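Local coordinates for SalCYP truncation (Salinispora tropica, PDB 7ABB), which belongs to the cytochrome P450 superfamily and carries a heme c in its largely helical fold, at residues Asn114-Ile119 against Trp356-Glu361. Residues are numbered along the deposited sequence; the frame is centred on the assembly and turned at random.
Sequences NARRRI and WEEWHE
A115 meets E358 where helices 108-120 and 345-362 pack side by side, running the same general way with local axes 9.0 Å apart at 38°. A115 CB lies 4.0 Å from E358 CB and equally close to CG. This small methyl touches the aliphatic base of the glutamate, and its residue also rests on Y138 of helix 130-147.

R116 comes next and carries the polar half of the contact. Its CG is anti to the backbone N (chi1 -175°), and the chain stays extended until it bends at chi3. That bend turns NE toward the glutamate, and a salt bridge joins R116 NE to E358 OE1 at 3.0 Å. The guanidinium and carboxylate planes stand 80° apart, so the two groups do not form a flat, two-pronged pair. A water adds a second link. It donates to E358 OE2 at 2.6 Å and accepts from R116 NH2 at 3.3 Å, lying at the guanidinium edge. E358 OE2 also pairs with R112, one helical turn before R116.

I119 closes the contact on its apolar side. Its CD1 rests against the backbone of the second helix, 3.7 Å from W359 N, and lies 4.2 Å from W359 CB. The indole of W359 extends onward to meet F130 and Y366 edge-to-face. I119 also packs on F134, so helix 130-147 lines this side too.

The contact thus joins two helices of the P450 fold through a buried apolar strip and a charged margin. E358 belongs to both: its CB and CG pack against carbon, while its carboxylate is held by two arginines and a water. This setting would probably favour the ionised carboxylate despite its burial.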
ATOM      1  N   ASN A 114      16.515  11.994   2.570  1.00 18.33           N
ATOM      2  CA  ASN A 114      15.881  11.389   3.738  1.00 17.39           C
ATOM      3  C   ASN A 114      16.408   9.967   3.972  1.00 17.10           C
ATOM      4  O   ASN A 114      16.932   9.661   5.055  1.00 17.78           O
ATOM      5  CB  ASN A 114      14.368  11.446   3.505  1.00 16.94           C
ATOM      6  CG  ASN A 114      13.522  10.761   4.556  1.00 17.47           C
ATOM      7  OD1 ASN A 114      13.966  10.351   5.621  1.00 21.98           O
ATOM      8  ND2 ASN A 114      12.244  10.631   4.229  1.00 18.49           N
ATOM      9  N   ALA A 115      16.342   9.108   2.952  1.00 17.45           N
ATOM     10  CA  ALA A 115      16.867   7.757   3.097  1.00 15.86           C
ATOM     11  C   ALA A 115      18.325   7.780   3.522  1.00 17.45           C
ATOM     12  O   ALA A 115      18.734   7.063   4.443  1.00 17.10           O
ATOM     13  CB  ALA A 115      16.750   7.003   1.792  1.00 16.15           C
ATOM     14  N   ARG A 116      19.131   8.603   2.850  1.00 16.44           N
ATOM     15  CA  ARG A 116      20.573   8.597   3.106  1.00 18.39           C
ATOM     16  C   ARG A 116      20.877   9.047   4.527  1.00 19.68           C
ATOM     17  O   ARG A 116      21.734   8.473   5.220  1.00 20.55           O
ATOM     18  CB  ARG A 116      21.281   9.481   2.080  1.00 18.50           C
ATOM     19  CG  ARG A 116      22.789   9.461   2.165  1.00 21.36           C
ATOM     20  CD  ARG A 116      23.439  10.386   1.149  1.00 25.71           C
ATOM     21  NE  ARG A 116      23.230   9.988  -0.247  1.00 30.96           N
ATOM     22  CZ  ARG A 116      22.531  10.676  -1.154  1.00 43.02           C
ATOM     23  NH1 ARG A 116      21.918  11.822  -0.850  1.00 68.16           N
ATOM     24  NH2 ARG A 116      22.440  10.218  -2.391  1.00 30.59           N
ATOM     25  N   ARG A 117      20.215  10.117   4.962  1.00 19.03           N
ATOM     26  CA  ARG A 117      20.392  10.617   6.314  1.00 19.48           C
ATOM     27  C   ARG A 117      20.068   9.545   7.335  1.00 19.64           C
ATOM     28  O   ARG A 117      20.817   9.328   8.297  1.00 21.23           O
ATOM     29  CB  ARG A 117      19.480  11.838   6.510  1.00 20.19           C
ATOM     30  CG  ARG A 117      19.482  12.440   7.911  1.00 24.37           C
ATOM     31  CD  ARG A 117      18.101  12.955   8.345  1.00 25.75           C
ATOM     32  NE  ARG A 117      17.425  13.665   7.258  1.00 21.55           N
ATOM     33  CZ  ARG A 117      16.115  13.589   7.011  1.00 21.27           C
ATOM     34  NH1 ARG A 117      15.328  12.870   7.795  1.00 23.31           N
ATOM     35  NH2 ARG A 117      15.576  14.212   5.966  1.00 21.88           N
ATOM     36  N   ARG A 118      18.943   8.856   7.137  1.00 19.16           N
ATOM     37  CA  ARG A 118      18.484   7.906   8.132  1.00 19.00           C
ATOM     38  C   ARG A 118      19.380   6.671   8.149  1.00 19.43           C
ATOM     39  O   ARG A 118      19.759   6.191   9.220  1.00 19.84           O
ATOM     40  CB  ARG A 118      17.022   7.551   7.870  1.00 17.44           C
ATOM     41  CG  ARG A 118      16.078   8.719   8.107  1.00 17.62           C
ATOM     42  CD  ARG A 118      14.633   8.303   7.861  1.00 18.41           C
ATOM     43  NE  ARG A 118      13.745   9.416   8.181  1.00 19.74           N
ATOM     44  CZ  ARG A 118      13.404   9.761   9.413  1.00 20.58           C
ATOM     45  NH1 ARG A 118      13.861   9.088  10.468  1.00 23.22           N
ATOM     46  NH2 ARG A 118      12.611  10.813   9.610  1.00 23.77           N
ATOM     47  N   ILE A 119      19.756   6.160   6.978  1.00 19.15           N
ATOM     48  CA  ILE A 119      20.590   4.953   6.966  1.00 19.03           C
ATOM     49  C   ILE A 119      21.976   5.274   7.503  1.00 19.98           C
ATOM     50  O   ILE A 119      22.556   4.492   8.270  1.00 20.61           O
ATOM     51  CB  ILE A 119      20.647   4.375   5.552  1.00 18.46           C
ATOM     52  CG1 ILE A 119      19.256   3.919   5.130  1.00 17.62           C
ATOM     53  CG2 ILE A 119      21.638   3.175   5.514  1.00 21.61           C
ATOM     54  CD1 ILE A 119      19.080   3.792   3.647  1.00 20.84           C
ATOM     55  N   TRP A 356      15.889   1.493  -1.364  1.00 15.58           N
ATOM     56  CA  TRP A 356      16.768   0.355  -1.609  1.00 14.24           C
ATOM     57  C   TRP A 356      18.064   0.765  -2.314  1.00 17.10           C
ATOM     58  O   TRP A 356      19.122   0.154  -2.085  1.00 18.00           O
ATOM     59  CB  TRP A 356      16.035  -0.727  -2.413  1.00 16.99           C
ATOM     60  CG  TRP A 356      14.926  -1.431  -1.627  1.00 16.19           C
ATOM     61  CD1 TRP A 356      14.707  -1.389  -0.281  1.00 18.66           C
ATOM     62  CD2 TRP A 356      13.903  -2.271  -2.179  1.00 16.46           C
ATOM     63  NE1 TRP A 356      13.603  -2.165   0.038  1.00 18.35           N
ATOM     64  CE2 TRP A 356      13.087  -2.696  -1.113  1.00 16.49           C
ATOM     65  CE3 TRP A 356      13.597  -2.673  -3.466  1.00 18.52           C
ATOM     66  CZ2 TRP A 356      11.988  -3.541  -1.310  1.00 18.93           C
ATOM     67  CZ3 TRP A 356      12.503  -3.501  -3.664  1.00 18.53           C
ATOM     68  CH2 TRP A 356      11.719  -3.923  -2.590  1.00 18.19           C
ATOM     69  N   GLU A 357      18.023   1.779  -3.175  1.00 17.23           N
ATOM     70  CA  GLU A 357      19.243   2.305  -3.774  1.00 17.37           C
ATOM     71  C   GLU A 357      20.186   2.819  -2.693  1.00 16.88           C
ATOM     72  O   GLU A 357      21.386   2.488  -2.662  1.00 17.97           O
ATOM     73  CB  GLU A 357      18.894   3.422  -4.769  1.00 20.04           C
ATOM     74  CG  GLU A 357      18.312   2.947  -6.093  1.00 19.98           C
ATOM     75  CD  GLU A 357      17.810   4.081  -6.961  1.00 24.48           C
ATOM     76  OE1 GLU A 357      17.512   5.167  -6.417  1.00 24.13           O
ATOM     77  OE2 GLU A 357      17.709   3.898  -8.196  1.00 26.86           O
ATOM     78  N   GLU A 358      19.671   3.681  -1.813  1.00 17.42           N
ATOM     79  CA  GLU A 358      20.548   4.269  -0.806  1.00 16.89           C
ATOM     80  C   GLU A 358      21.004   3.212   0.196  1.00 18.18           C
ATOM     81  O   GLU A 358      22.139   3.271   0.684  1.00 18.85           O
ATOM     82  CB  GLU A 358      19.852   5.443  -0.106  1.00 18.19           C
ATOM     83  CG  GLU A 358      19.561   6.627  -1.029  1.00 19.51           C
ATOM     84  CD  GLU A 358      20.802   7.140  -1.686  1.00 23.50           C
ATOM     85  OE1 GLU A 358      21.769   7.445  -0.957  1.00 24.59           O
ATOM     86  OE2 GLU A 358      20.822   7.240  -2.926  1.00 24.68           O
ATOM     87  N   TRP A 359      20.151   2.227   0.485  1.00 16.71           N
ATOM     88  CA  TRP A 359      20.537   1.135   1.369  1.00 17.71           C
ATOM     89  C   TRP A 359      21.753   0.403   0.818  1.00 18.04           C
ATOM     90  O   TRP A 359      22.725   0.173   1.541  1.00 19.03           O
ATOM     91  CB  TRP A 359      19.354   0.175   1.557  1.00 17.04           C
ATOM     92  CG  TRP A 359      19.685  -0.973   2.458  1.00 16.90           C
ATOM     93  CD1 TRP A 359      20.373  -2.103   2.116  1.00 19.89           C
ATOM     94  CD2 TRP A 359      19.380  -1.091   3.855  1.00 15.24           C
ATOM     95  NE1 TRP A 359      20.503  -2.911   3.205  1.00 19.59           N
ATOM     96  CE2 TRP A 359      19.911  -2.320   4.288  1.00 18.35           C
ATOM     97  CE3 TRP A 359      18.725  -0.279   4.780  1.00 16.00           C
ATOM     98  CZ2 TRP A 359      19.803  -2.756   5.605  1.00 20.22           C
ATOM     99  CZ3 TRP A 359      18.617  -0.706   6.093  1.00 19.99           C
ATOM    100  CH2 TRP A 359      19.144  -1.954   6.488  1.00 19.59           C
ATOM    101  N   HIS A 360      21.729   0.034  -0.466  1.00 17.94           N
ATOM    102  CA  HIS A 360      22.835  -0.762  -1.002  1.00 18.07           C
ATOM    103  C   HIS A 360      24.109   0.042  -1.225  1.00 19.28           C
ATOM    104  O   HIS A 360      25.204  -0.526  -1.298  1.00 19.92           O
ATOM    105  CB  HIS A 360      22.371  -1.450  -2.281  1.00 18.88           C
ATOM    106  CG  HIS A 360      21.442  -2.587  -2.013  1.00 18.35           C
ATOM    107  ND1 HIS A 360      20.086  -2.422  -1.826  1.00 18.77           N
ATOM    108  CD2 HIS A 360      21.690  -3.904  -1.817  1.00 18.79           C
ATOM    109  CE1 HIS A 360      19.531  -3.596  -1.576  1.00 19.25           C
ATOM    110  NE2 HIS A 360      20.486  -4.511  -1.559  1.00 18.57           N
ATOM    111  N   GLU A 361      24.011   1.368  -1.258  1.00 20.14           N
ATOM    112  CA  GLU A 361      25.202   2.204  -1.308  1.00 20.51           C
ATOM    113  C   GLU A 361      25.949   2.173   0.012  1.00 19.69           C
ATOM    114  O   GLU A 361      27.184   2.144   0.031  1.00 23.79           O
ATOM    115  CB  GLU A 361      24.799   3.632  -1.648  1.00 23.00           C
ATOM    116  CG  GLU A 361      25.952   4.598  -1.633  1.00 31.62           C
ATOM    117  CD  GLU A 361      26.974   4.312  -2.713  1.00 48.59           C
ATOM    118  OE1 GLU A 361      28.191   4.419  -2.429  1.00 66.41           O
ATOM    119  OE2 GLU A 361      26.557   3.990  -3.847  1.00 46.01           O
TER
HETATM  120  O   HOH W   1      23.096   7.482  -4.069  1.00 54.86           O